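PDB 6OUX: threonine phosphate decarboxylase-like enzyme from Sulfurospirillum multivorans, which catalyses the pyridoxal phosphate-dependent decarboxylation of L-serine O-phosphate to ethanolamine O-phosphate, the precursor of the nucleotide-loop linker in norcobamides. Local coordinates for residues Ser243-Ile248 against Lys293-Ala298; Met91-His96 against Leu285-Asp290; Leu187-Met192 against Ala215-Ala220; Val228-Tyr233 against Tyr255-Ser260. All blocks are in the same frame, centred on the assembly; numbering follows the deposited sequence.

Interaction 1 (Ser243-Ile248 against Lys293-Ala298); sequences SKDFGI and KRYEEA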
# COMPACT_ATOMS: atom_id res chain seq x y z
N SER A 243 -11.38 -3.72 -4.99
CA SER A 243 -11.61 -4.47 -3.73
C SER A 243 -13.11 -4.62 -3.32
O SER A 243 -13.54 -5.65 -2.79
CB SER A 243 -10.70 -3.85 -2.64
OG SER A 243 -9.28 -3.87 -3.10
N LYS A 244 -13.93 -3.66 -3.65
CA LYS A 244 -15.32 -3.75 -3.22
C LYS A 244 -16.26 -4.54 -4.15
O LYS A 244 -17.45 -4.72 -3.81
CB LYS A 244 -15.85 -2.36 -2.96
CG LYS A 244 -15.06 -1.68 -1.85
CD LYS A 244 -15.27 -0.18 -1.83
CE LYS A 244 -14.23 0.47 -0.94
NZ LYS A 244 -14.77 1.75 -0.41
N ASP A 245 -15.75 -4.98 -5.30
CA ASP A 245 -16.54 -5.80 -6.23
C ASP A 245 -15.87 -7.16 -6.45
O ASP A 245 -16.47 -8.19 -6.14
CB ASP A 245 -16.90 -5.02 -7.52
CG ASP A 245 -15.69 -4.46 -8.28
OD1 ASP A 245 -14.52 -4.68 -7.91
OD2 ASP A 245 -15.92 -3.76 -9.28
N PHE A 246 -14.63 -7.18 -6.94
CA PHE A 246 -13.88 -8.45 -7.03
C PHE A 246 -13.57 -8.98 -5.62
O PHE A 246 -13.08 -10.10 -5.48
CB PHE A 246 -12.60 -8.34 -7.86
CG PHE A 246 -12.83 -7.95 -9.31
CD1 PHE A 246 -13.17 -8.92 -10.26
CD2 PHE A 246 -12.69 -6.62 -9.73
CE1 PHE A 246 -13.38 -8.56 -11.59
CE2 PHE A 246 -12.89 -6.27 -11.06
CZ PHE A 246 -13.23 -7.24 -11.99
N GLY A 247 -13.84 -8.15 -4.59
CA GLY A 247 -14.17 -8.59 -3.24
C GLY A 247 -13.03 -9.35 -2.65
O GLY A 247 -12.88 -10.52 -2.95
N ILE A 248 -12.26 -8.70 -1.79
CA ILE A 248 -10.97 -9.23 -1.34
C ILE A 248 -10.41 -8.25 -0.34
O ILE A 248 -9.56 -7.43 -0.68
CB ILE A 248 -9.98 -9.43 -2.52
CG1 ILE A 248 -10.41 -10.60 -3.38
CG2 ILE A 248 -8.59 -9.77 -2.01
CD1 ILE A 248 -9.72 -10.61 -4.73
N LYS A 293 -15.28 -14.94 -16.83
CA LYS A 293 -16.51 -15.66 -17.05
C LYS A 293 -17.21 -16.07 -15.77
O LYS A 293 -18.41 -15.90 -15.63
CB LYS A 293 -16.28 -16.89 -17.92
CG LYS A 293 -17.56 -17.71 -18.21
CD LYS A 293 -17.35 -18.82 -19.28
CE LYS A 293 -17.12 -18.26 -20.70
NZ LYS A 293 -15.76 -17.70 -21.02
N ARG A 294 -16.45 -16.59 -14.79
CA ARG A 294 -17.03 -16.97 -13.56
C ARG A 294 -17.37 -15.72 -12.72
O ARG A 294 -18.33 -15.74 -11.97
CB ARG A 294 -16.07 -17.89 -12.80
CG ARG A 294 -15.83 -19.21 -13.56
CD ARG A 294 -15.05 -20.25 -12.73
NE ARG A 294 -14.41 -21.21 -13.62
CZ ARG A 294 -13.52 -22.15 -13.26
NH1 ARG A 294 -13.10 -22.24 -12.03
NH2 ARG A 294 -13.02 -22.98 -14.16
N TYR A 295 -16.55 -14.70 -12.81
CA TYR A 295 -16.80 -13.47 -12.07
C TYR A 295 -18.13 -12.84 -12.49
O TYR A 295 -18.86 -12.27 -11.66
CB TYR A 295 -15.65 -12.47 -12.22
CG TYR A 295 -16.07 -11.11 -11.69
CD1 TYR A 295 -16.27 -10.95 -10.32
CD2 TYR A 295 -16.43 -10.05 -12.54
CE1 TYR A 295 -16.71 -9.77 -9.77
CE2 TYR A 295 -16.87 -8.83 -12.01
CZ TYR A 295 -17.01 -8.70 -10.60
OH TYR A 295 -17.51 -7.57 -9.93
N GLU A 296 -18.35 -12.81 -13.77
CA GLU A 296 -19.59 -12.27 -14.28
C GLU A 296 -20.82 -13.01 -13.72
O GLU A 296 -21.86 -12.39 -13.43
CB GLU A 296 -19.48 -12.36 -15.77
CG GLU A 296 -20.46 -11.67 -16.56
CD GLU A 296 -20.56 -10.17 -16.33
OE1 GLU A 296 -19.74 -9.50 -15.68
OE2 GLU A 296 -21.59 -9.71 -16.82
N GLU A 297 -20.73 -14.35 -13.61
CA GLU A 297 -21.80 -15.08 -12.98
C GLU A 297 -22.00 -14.63 -11.52
O GLU A 297 -23.12 -14.50 -11.09
CB GLU A 297 -21.52 -16.59 -13.00
CG GLU A 297 -21.46 -17.27 -14.34
CD GLU A 297 -20.84 -18.68 -14.30
OE1 GLU A 297 -20.46 -19.22 -13.23
OE2 GLU A 297 -20.80 -19.25 -15.36
N ALA A 298 -20.92 -14.44 -10.75
CA ALA A 298 -21.00 -13.99 -9.37
C ALA A 298 -21.54 -12.53 -9.18
O ALA A 298 -22.16 -12.21 -8.14
CB ALA A 298 -19.60 -14.04 -8.75
O HOH W 1 -18.87 -8.05 -7.74
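Tyr295 of the long helix 289-314 packs against Phe246 and Asp245, in the loop that follows strand 236-241 of the central seven-stranded sheet. The arrangement belongs to the large domain of a class-II pyridoxal-phosphate-dependent aminotransferase fold. Lys293 begins the helical segment, paired with Glu289 one turn earlier, and Arg294 lies against helix 53-68. Tyr295 follows and carries the helix side of the contact. With CG anti to the backbone N (chi1 168°), its ring is directed at the loop. Phe246 CE1 lies over the centre of one Tyr295 face, 3.4 Å above the plane, and CD1 of the same phenylalanine comes within 3.7 Å of Tyr295 CD1. The ring planes are inclined by 32°, an oblique aromatic pair with its centroids 4.2 Å apart. Phe246 also stacks with Phe286, which links the pair to helix 277-286. A leucine in place of Tyr295 would probably leave the Phe246 ring with poorer cover and a water that bridges to the Asp245 carbonyl without its hydroxyl partner. Past the tyrosine, Glu296 pairs with Arg299 of its own helix, and the Ala298 carbonyl accepts from Asn52. On the loop side, Asp245 is held at both carboxylate oxygens: OD2 forms a salt bridge with Lys240, while OD1 receives the N-H of Phe246 on its anti side, 33° out of the carboxylate plane. The bridging water donates to Asp245 O at 2.9 Å and is hydrogen-bonded to Tyr295 OH at 2.6 Å.

Interaction 2 (Met91-His96 against Leu285-Asp290); sequences MAESLH and LFVRED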
# COMPACT_ATOMS: atom_id res chain seq x y z
N MET A 91 -3.51 -4.54 -17.10
CA MET A 91 -4.84 -3.90 -17.10
C MET A 91 -5.30 -3.48 -18.55
O MET A 91 -6.47 -3.57 -18.89
CB MET A 91 -4.89 -2.74 -16.08
CG MET A 91 -4.72 -3.09 -14.57
SD MET A 91 -6.10 -4.12 -14.00
CE MET A 91 -7.28 -2.82 -13.76
N ALA A 92 -4.35 -3.11 -19.42
CA ALA A 92 -4.70 -2.61 -20.77
C ALA A 92 -5.52 -3.56 -21.65
O ALA A 92 -6.45 -3.14 -22.33
CB ALA A 92 -3.46 -2.17 -21.51
N GLU A 93 -5.13 -4.82 -21.63
CA GLU A 93 -5.86 -5.92 -22.23
C GLU A 93 -7.35 -5.81 -21.90
O GLU A 93 -8.17 -5.46 -22.78
CB GLU A 93 -5.27 -7.24 -21.70
CG GLU A 93 -6.07 -8.51 -21.97
CD GLU A 93 -5.48 -9.71 -21.25
OE1 GLU A 93 -4.64 -10.43 -21.86
OE2 GLU A 93 -5.83 -9.91 -20.06
N SER A 94 -7.70 -6.04 -20.63
CA SER A 94 -9.11 -6.13 -20.27
C SER A 94 -9.85 -4.82 -20.20
O SER A 94 -11.06 -4.81 -20.35
CB SER A 94 -9.32 -6.91 -18.99
OG SER A 94 -8.67 -6.29 -17.92
N LEU A 95 -9.15 -3.71 -19.95
CA LEU A 95 -9.80 -2.40 -19.96
C LEU A 95 -10.00 -1.79 -21.37
O LEU A 95 -10.92 -0.99 -21.54
CB LEU A 95 -9.09 -1.40 -19.07
CG LEU A 95 -9.43 -1.27 -17.58
CD1 LEU A 95 -9.54 -2.57 -16.82
CD2 LEU A 95 -8.37 -0.42 -16.92
N HIS A 96 -9.15 -2.15 -22.34
CA HIS A 96 -9.23 -1.66 -23.75
C HIS A 96 -8.85 -0.21 -23.76
O HIS A 96 -9.56 0.66 -24.29
CB HIS A 96 -10.61 -1.88 -24.40
CG HIS A 96 -11.04 -3.32 -24.38
ND1 HIS A 96 -12.22 -3.75 -23.82
CD2 HIS A 96 -10.37 -4.43 -24.74
CE1 HIS A 96 -12.28 -5.06 -23.89
NE2 HIS A 96 -11.17 -5.50 -24.44
N LEU A 285 -5.20 -12.15 -12.07
CA LEU A 285 -6.38 -12.97 -12.11
C LEU A 285 -7.55 -12.22 -12.72
O LEU A 285 -8.21 -12.69 -13.65
CB LEU A 285 -6.71 -13.42 -10.68
CG LEU A 285 -7.87 -14.40 -10.59
CD1 LEU A 285 -7.48 -15.75 -11.20
CD2 LEU A 285 -8.20 -14.49 -9.12
N PHE A 286 -7.78 -11.01 -12.22
CA PHE A 286 -8.99 -10.22 -12.50
C PHE A 286 -9.15 -9.87 -13.95
O PHE A 286 -10.26 -9.54 -14.35
CB PHE A 286 -8.99 -8.91 -11.69
CG PHE A 286 -9.12 -9.09 -10.21
CD1 PHE A 286 -9.49 -10.29 -9.62
CD2 PHE A 286 -8.82 -8.01 -9.36
CE1 PHE A 286 -9.57 -10.40 -8.23
CE2 PHE A 286 -8.90 -8.12 -7.99
CZ PHE A 286 -9.30 -9.30 -7.43
N VAL A 287 -8.09 -10.03 -14.75
CA VAL A 287 -8.18 -9.79 -16.20
C VAL A 287 -8.09 -11.02 -17.09
O VAL A 287 -8.18 -10.93 -18.33
CB VAL A 287 -7.21 -8.64 -16.62
CG1 VAL A 287 -7.47 -7.41 -15.74
CG2 VAL A 287 -5.74 -9.04 -16.51
N ARG A 288 -7.99 -12.21 -16.49
CA ARG A 288 -8.05 -13.43 -17.29
C ARG A 288 -9.47 -13.65 -17.77
O ARG A 288 -10.41 -13.51 -17.01
CB ARG A 288 -7.59 -14.64 -16.51
CG ARG A 288 -6.19 -15.11 -16.87
CD ARG A 288 -5.52 -15.67 -15.67
NE ARG A 288 -6.20 -16.84 -15.20
CZ ARG A 288 -5.90 -17.49 -14.08
NH1 ARG A 288 -4.97 -17.04 -13.26
NH2 ARG A 288 -6.56 -18.59 -13.77
N GLU A 289 -9.60 -13.99 -19.05
CA GLU A 289 -10.85 -14.43 -19.67
C GLU A 289 -11.65 -15.48 -18.89
O GLU A 289 -12.87 -15.36 -18.74
CB GLU A 289 -10.53 -14.98 -21.09
CG GLU A 289 -11.71 -15.61 -21.83
CD GLU A 289 -11.87 -17.11 -21.57
OE1 GLU A 289 -10.88 -17.86 -21.73
OE2 GLU A 289 -13.01 -17.54 -21.21
N ASP A 290 -10.98 -16.55 -18.50
CA ASP A 290 -11.64 -17.67 -17.81
C ASP A 290 -12.15 -17.30 -16.38
O ASP A 290 -13.24 -17.69 -15.95
CB ASP A 290 -10.70 -18.88 -17.74
CG ASP A 290 -9.29 -18.54 -17.15
OD1 ASP A 290 -8.61 -17.60 -17.60
OD2 ASP A 290 -8.85 -19.26 -16.24
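Val287, in the short break between helices 277-286 and 289-314, fits against Met91, Glu93 and Ser94 of helix 84-95. The backbones come near here, with the CA atoms of Ser94 and Val287 5.6 Å apart. The two methyl groups of the valine have different neighbours. CG1 meets Met91 SD at 4.0 Å, while CG2 has Glu93 OE2 3.7 Å away. The CB atom of Met91 points away from the valine, and two successive bends (chi2 -65°, chi3 -80°) fold its thioether so that the sulfur still touches CG1. Glu93 is extended beyond CG, and its carboxylate runs past the valine, where OE2 lies 3.1 Å from Val287 O. Both are acceptors, so the approach is no hydrogen bond and is probably somewhat unfavourable. Ser94 CB packs on Val287 CB at 3.6 Å, but the modelled hydroxyl sits too close to CG1 for its position to be trusted. Next to the valine, Arg288 occupies the N-cap position of helix 289-314. Its guanidinium forms a weak two-pronged salt bridge with Asp290, covers Leu285 CD1 with one face and also pairs with Glu66 of helix 53-68. Behind the contact, Met91 and Leu95 rest on strands 102-105 and 254-257, so helix 84-95 lies between the central mixed sheet of the aminotransferase-type fold and the junction of the two helices.

Interaction 3 (Leu187-Met192 against Ala215-Ala220); sequences LSLEKM and AYEDEA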
# COMPACT_ATOMS: atom_id res chain seq x y z
N LEU A 187 -26.77 7.51 -11.64
CA LEU A 187 -27.11 8.33 -12.80
C LEU A 187 -26.79 7.55 -14.07
O LEU A 187 -25.63 7.10 -14.24
CB LEU A 187 -26.23 9.59 -12.80
CG LEU A 187 -26.68 10.69 -13.77
CD1 LEU A 187 -28.04 11.23 -13.36
CD2 LEU A 187 -25.65 11.80 -13.80
N SER A 188 -27.78 7.42 -14.95
CA SER A 188 -27.61 6.68 -16.24
C SER A 188 -26.47 7.18 -17.11
O SER A 188 -26.08 8.36 -17.02
CB SER A 188 -28.89 6.76 -17.10
OG SER A 188 -29.16 8.12 -17.43
N LEU A 189 -25.99 6.31 -17.99
CA LEU A 189 -24.98 6.71 -18.95
C LEU A 189 -25.56 7.83 -19.81
O LEU A 189 -24.90 8.81 -20.10
CB LEU A 189 -24.54 5.53 -19.83
CG LEU A 189 -23.43 4.67 -19.24
CD1 LEU A 189 -23.19 3.35 -19.99
CD2 LEU A 189 -22.13 5.48 -19.15
N GLU A 190 -26.83 7.68 -20.20
CA GLU A 190 -27.47 8.69 -21.01
C GLU A 190 -27.34 10.05 -20.35
O GLU A 190 -27.00 11.03 -21.00
CB GLU A 190 -28.93 8.37 -21.26
CG GLU A 190 -29.71 9.49 -21.95
CD GLU A 190 -31.06 9.03 -22.51
OE1 GLU A 190 -32.05 9.71 -22.27
OE2 GLU A 190 -31.11 7.99 -23.19
N LYS A 191 -27.65 10.12 -19.08
CA LYS A 191 -27.62 11.42 -18.36
C LYS A 191 -26.21 11.90 -18.01
O LYS A 191 -25.98 13.10 -18.00
CB LYS A 191 -28.43 11.35 -17.08
CG LYS A 191 -29.85 10.91 -17.35
CD LYS A 191 -30.84 12.04 -17.37
CE LYS A 191 -31.58 12.12 -16.04
NZ LYS A 191 -32.70 11.16 -15.96
N MET A 192 -25.30 10.97 -17.73
CA MET A 192 -23.89 11.32 -17.58
C MET A 192 -23.34 12.00 -18.85
O MET A 192 -22.54 12.93 -18.72
CB MET A 192 -22.98 10.09 -17.23
CG MET A 192 -22.94 9.68 -15.77
SD MET A 192 -22.53 10.95 -14.49
CE MET A 192 -21.28 11.70 -15.31
N ALA A 215 -24.77 -1.92 -10.64
CA ALA A 215 -25.89 -1.21 -11.29
C ALA A 215 -26.28 -1.91 -12.60
O ALA A 215 -25.53 -2.74 -13.19
CB ALA A 215 -25.52 0.25 -11.56
N TYR A 216 -27.47 -1.57 -13.07
CA TYR A 216 -27.89 -2.15 -14.34
C TYR A 216 -28.83 -1.20 -15.03
O TYR A 216 -29.55 -0.49 -14.36
CB TYR A 216 -28.51 -3.56 -14.13
CG TYR A 216 -29.70 -3.60 -13.22
CD1 TYR A 216 -29.52 -3.73 -11.85
CD2 TYR A 216 -30.99 -3.44 -13.69
CE1 TYR A 216 -30.57 -3.70 -10.98
CE2 TYR A 216 -32.09 -3.44 -12.82
CZ TYR A 216 -31.86 -3.57 -11.46
OH TYR A 216 -32.88 -3.56 -10.57
N GLU A 217 -28.74 -1.17 -16.35
CA GLU A 217 -29.62 -0.38 -17.20
C GLU A 217 -30.57 -1.24 -18.05
O GLU A 217 -31.43 -0.67 -18.68
CB GLU A 217 -28.80 0.59 -18.07
CG GLU A 217 -28.25 1.75 -17.21
CD GLU A 217 -27.54 2.83 -18.02
OE1 GLU A 217 -27.90 3.00 -19.24
OE2 GLU A 217 -26.60 3.49 -17.46
N ASP A 218 -30.39 -2.57 -18.07
CA ASP A 218 -31.20 -3.52 -18.85
C ASP A 218 -31.44 -4.76 -18.01
O ASP A 218 -30.70 -5.04 -17.04
CB ASP A 218 -30.56 -3.89 -20.19
CG ASP A 218 -29.20 -4.57 -20.06
OD1 ASP A 218 -28.62 -4.68 -18.95
OD2 ASP A 218 -28.69 -5.07 -21.09
N GLU A 219 -32.49 -5.51 -18.35
CA GLU A 219 -32.82 -6.72 -17.57
C GLU A 219 -31.80 -7.84 -17.70
O GLU A 219 -31.66 -8.66 -16.80
CB GLU A 219 -34.21 -7.23 -17.96
CG GLU A 219 -35.33 -6.48 -17.29
CD GLU A 219 -35.46 -6.84 -15.81
OE1 GLU A 219 -34.92 -6.10 -14.94
OE2 GLU A 219 -36.09 -7.89 -15.52
N ALA A 220 -31.07 -7.88 -18.79
CA ALA A 220 -30.03 -8.87 -18.98
C ALA A 220 -28.86 -8.62 -18.02
O ALA A 220 -27.99 -9.41 -17.98
CB ALA A 220 -29.52 -8.80 -20.41
O HOH W 2 -28.13 5.26 -20.30
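The N terminus of helix 189-198, at the surface of the aminotransferase fold, is a capped helix start: Ser188 caps the helix, and Glu217, from the loop between strand 204-208 and helix 227-232, accepts a further first-turn N-H. Glu217 OE2 receives the backbone N-H of Leu189 at 2.9 Å, with an N-H...O angle of 160°. The donor meets the oxygen on its syn side, 28° out of the carboxylate plane. The same OE2 is hydrogen-bonded to the hydroxyl of Tyr186, in the chain leading into the helix, so two partners hold this oxygen. The other oxygen serves the next N-H of the first turn through solvent: a water accepts from Glu190 N at 2.7 Å and donates to Glu217 OE1 at 2.5 Å. The carboxylate can span these neighbouring sites because the side chain runs out straight past CG (chi2 -175°), bridging backbones whose nearest CA atoms, those of Ser188 and Glu217, are 7.4 Å apart. Ser188 takes the N-H of Lys191 on OG, although crowding around this hydroxyl in the model makes its exact place less certain. The positive end of the helix dipole would probably stabilise the carboxylate's negative charge. Leu189 directs its side chain onto Val228 and Leu229 of helix 227-232, so the helix start is also tied to the helix beyond the loop. Around the direct bond the fit is close, with Ser188 CA 3.6 Å and Leu189 CB 3.7 Å from Glu217 OE2.

Interaction 4 (Val228-Tyr233 against Tyr255-Ser260); sequences VLFDMY and YALMDS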
# COMPACT_ATOMS: atom_id res chain seq x y z
N VAL A 228 -16.20 4.31 -21.54
CA VAL A 228 -16.82 5.10 -22.63
C VAL A 228 -16.70 6.60 -22.37
O VAL A 228 -16.37 7.37 -23.26
CB VAL A 228 -18.32 4.84 -22.95
CG1 VAL A 228 -18.54 3.54 -23.65
CG2 VAL A 228 -19.24 4.89 -21.76
N LEU A 229 -16.92 7.00 -21.13
CA LEU A 229 -16.79 8.42 -20.75
C LEU A 229 -15.36 8.92 -20.76
O LEU A 229 -15.07 10.05 -21.27
CB LEU A 229 -17.43 8.67 -19.40
CG LEU A 229 -18.82 8.13 -19.23
CD1 LEU A 229 -19.25 8.41 -17.76
CD2 LEU A 229 -19.84 8.68 -20.22
N PHE A 230 -14.45 8.10 -20.26
CA PHE A 230 -13.04 8.40 -20.37
C PHE A 230 -12.62 8.57 -21.82
O PHE A 230 -11.92 9.56 -22.17
CB PHE A 230 -12.19 7.28 -19.73
CG PHE A 230 -10.69 7.52 -19.84
CD1 PHE A 230 -10.15 8.55 -19.18
CD2 PHE A 230 -9.88 6.73 -20.64
CE1 PHE A 230 -8.79 8.79 -19.22
CE2 PHE A 230 -8.53 6.95 -20.72
CZ PHE A 230 -7.98 7.99 -20.02
N ASP A 231 -13.10 7.70 -22.71
CA ASP A 231 -12.68 7.78 -24.10
C ASP A 231 -13.19 9.01 -24.87
O ASP A 231 -12.48 9.51 -25.77
CB ASP A 231 -13.03 6.54 -24.88
CG ASP A 231 -12.22 5.34 -24.49
OD1 ASP A 231 -11.13 5.43 -23.83
OD2 ASP A 231 -12.75 4.29 -24.86
N MET A 232 -14.38 9.49 -24.49
CA MET A 232 -15.07 10.53 -25.21
C MET A 232 -14.74 11.95 -24.69
O MET A 232 -14.72 12.87 -25.47
CB MET A 232 -16.60 10.28 -25.18
CG MET A 232 -17.44 11.30 -26.00
SD MET A 232 -19.18 10.81 -26.18
CE MET A 232 -19.01 9.21 -26.89
N TYR A 233 -14.47 12.11 -23.39
CA TYR A 233 -14.40 13.42 -22.76
C TYR A 233 -13.00 13.65 -22.20
O TYR A 233 -12.61 13.04 -21.21
CB TYR A 233 -15.44 13.53 -21.68
CG TYR A 233 -16.85 13.36 -22.20
CD1 TYR A 233 -17.45 14.36 -22.98
CD2 TYR A 233 -17.55 12.16 -22.01
CE1 TYR A 233 -18.70 14.19 -23.49
CE2 TYR A 233 -18.78 11.99 -22.54
CZ TYR A 233 -19.36 13.01 -23.25
OH TYR A 233 -20.61 12.78 -23.75
N TYR A 255 -7.74 1.40 -9.44
CA TYR A 255 -7.06 2.04 -10.58
C TYR A 255 -7.74 3.36 -10.95
O TYR A 255 -8.84 3.67 -10.48
CB TYR A 255 -6.94 1.10 -11.78
CG TYR A 255 -8.28 0.85 -12.53
CD1 TYR A 255 -9.16 -0.11 -12.13
CD2 TYR A 255 -8.62 1.61 -13.60
CE1 TYR A 255 -10.36 -0.35 -12.81
CE2 TYR A 255 -9.82 1.42 -14.28
CZ TYR A 255 -10.68 0.46 -13.86
OH TYR A 255 -11.83 0.30 -14.52
N ALA A 256 -7.05 4.15 -11.74
CA ALA A 256 -7.59 5.34 -12.39
C ALA A 256 -7.20 5.37 -13.85
O ALA A 256 -6.11 4.88 -14.21
CB ALA A 256 -7.09 6.59 -11.72
N LEU A 257 -8.07 5.96 -14.66
CA LEU A 257 -7.79 6.30 -16.08
C LEU A 257 -7.67 7.83 -16.14
O LEU A 257 -8.56 8.56 -15.69
CB LEU A 257 -8.94 5.86 -16.98
CG LEU A 257 -9.37 4.39 -16.86
CD1 LEU A 257 -10.50 4.05 -17.82
CD2 LEU A 257 -8.24 3.40 -17.07
N MET A 258 -6.54 8.30 -16.63
CA MET A 258 -6.25 9.71 -16.65
C MET A 258 -5.22 10.04 -17.71
O MET A 258 -4.69 9.16 -18.39
CB MET A 258 -5.84 10.22 -15.26
CG MET A 258 -4.58 9.65 -14.65
SD MET A 258 -4.16 10.29 -12.95
CE MET A 258 -4.61 9.07 -12.01
N ASP A 259 -4.96 11.32 -17.85
CA ASP A 259 -4.00 11.83 -18.84
C ASP A 259 -2.65 11.12 -18.68
O ASP A 259 -2.14 11.05 -17.59
CB ASP A 259 -3.86 13.35 -18.62
CG ASP A 259 -2.87 13.96 -19.56
OD1 ASP A 259 -3.22 14.15 -20.77
OD2 ASP A 259 -1.73 14.15 -19.13
N SER A 260 -2.09 10.58 -19.76
CA SER A 260 -0.85 9.81 -19.65
C SER A 260 0.35 10.65 -19.29
O SER A 260 1.27 10.17 -18.58
CB SER A 260 -0.58 8.98 -20.92
OG SER A 260 -0.47 9.83 -22.01
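Phe230 of helix 227-232 lays one face of its ring on Leu257, the last residue of strand 254-257. The main interaction is a CH-pi contact: Leu257 CB stands 3.5 Å from the ring centroid, only 6° off the normal. A chi1 of 179° swings the ring away from the backbone N of Phe230 and out from the helix toward the strand. Apolar contacts widen the patch, with Leu257 CD1 3.9 Å from Phe230 CD2. A third kind of contact is with the backbone, where Phe230 CE1 lies 3.4 Å from Leu257 C and 3.5 Å from Met258 N. With an alanine in place of Phe230, Leu257 and the peptide after it would probably lose their aromatic cover, and a gap would open between helix and strand. Ile238, Val97 and Asn101 add to the surroundings of the ring. No hydrogen bond joins the two segments, so helix 227-232 is held here on the central sheet of the aminotransferase-type fold by dispersion and shape, while strand 254-257 pairs through its backbone with the strands flanking it, Leu257 with Ile238 of 236-241 and Ala256 with Phe103 of 102-105.

From the N terminus, interaction 2 opens first, at helix 84-95, and closes only at the junction of helices 277-286 and 289-314. Interactions 3 and 4 both fall wholly within that span. Interaction 3 closes a short loop around strand 204-208, and interaction 4 then closes one around strand 236-241. Interaction 1 begins inside the span of interaction 4 and ends on helix 289-314, beyond the end of interaction 2, so it crosses both. Interaction 2 touches interactions 1 and 4, and interaction 3 touches interaction 4. Together they set helices 84-95 and 227-232 against the sheet, helix 289-314 against the loop after strand 236-241, and the start of helix 189-198 against the loop after strand 204-208.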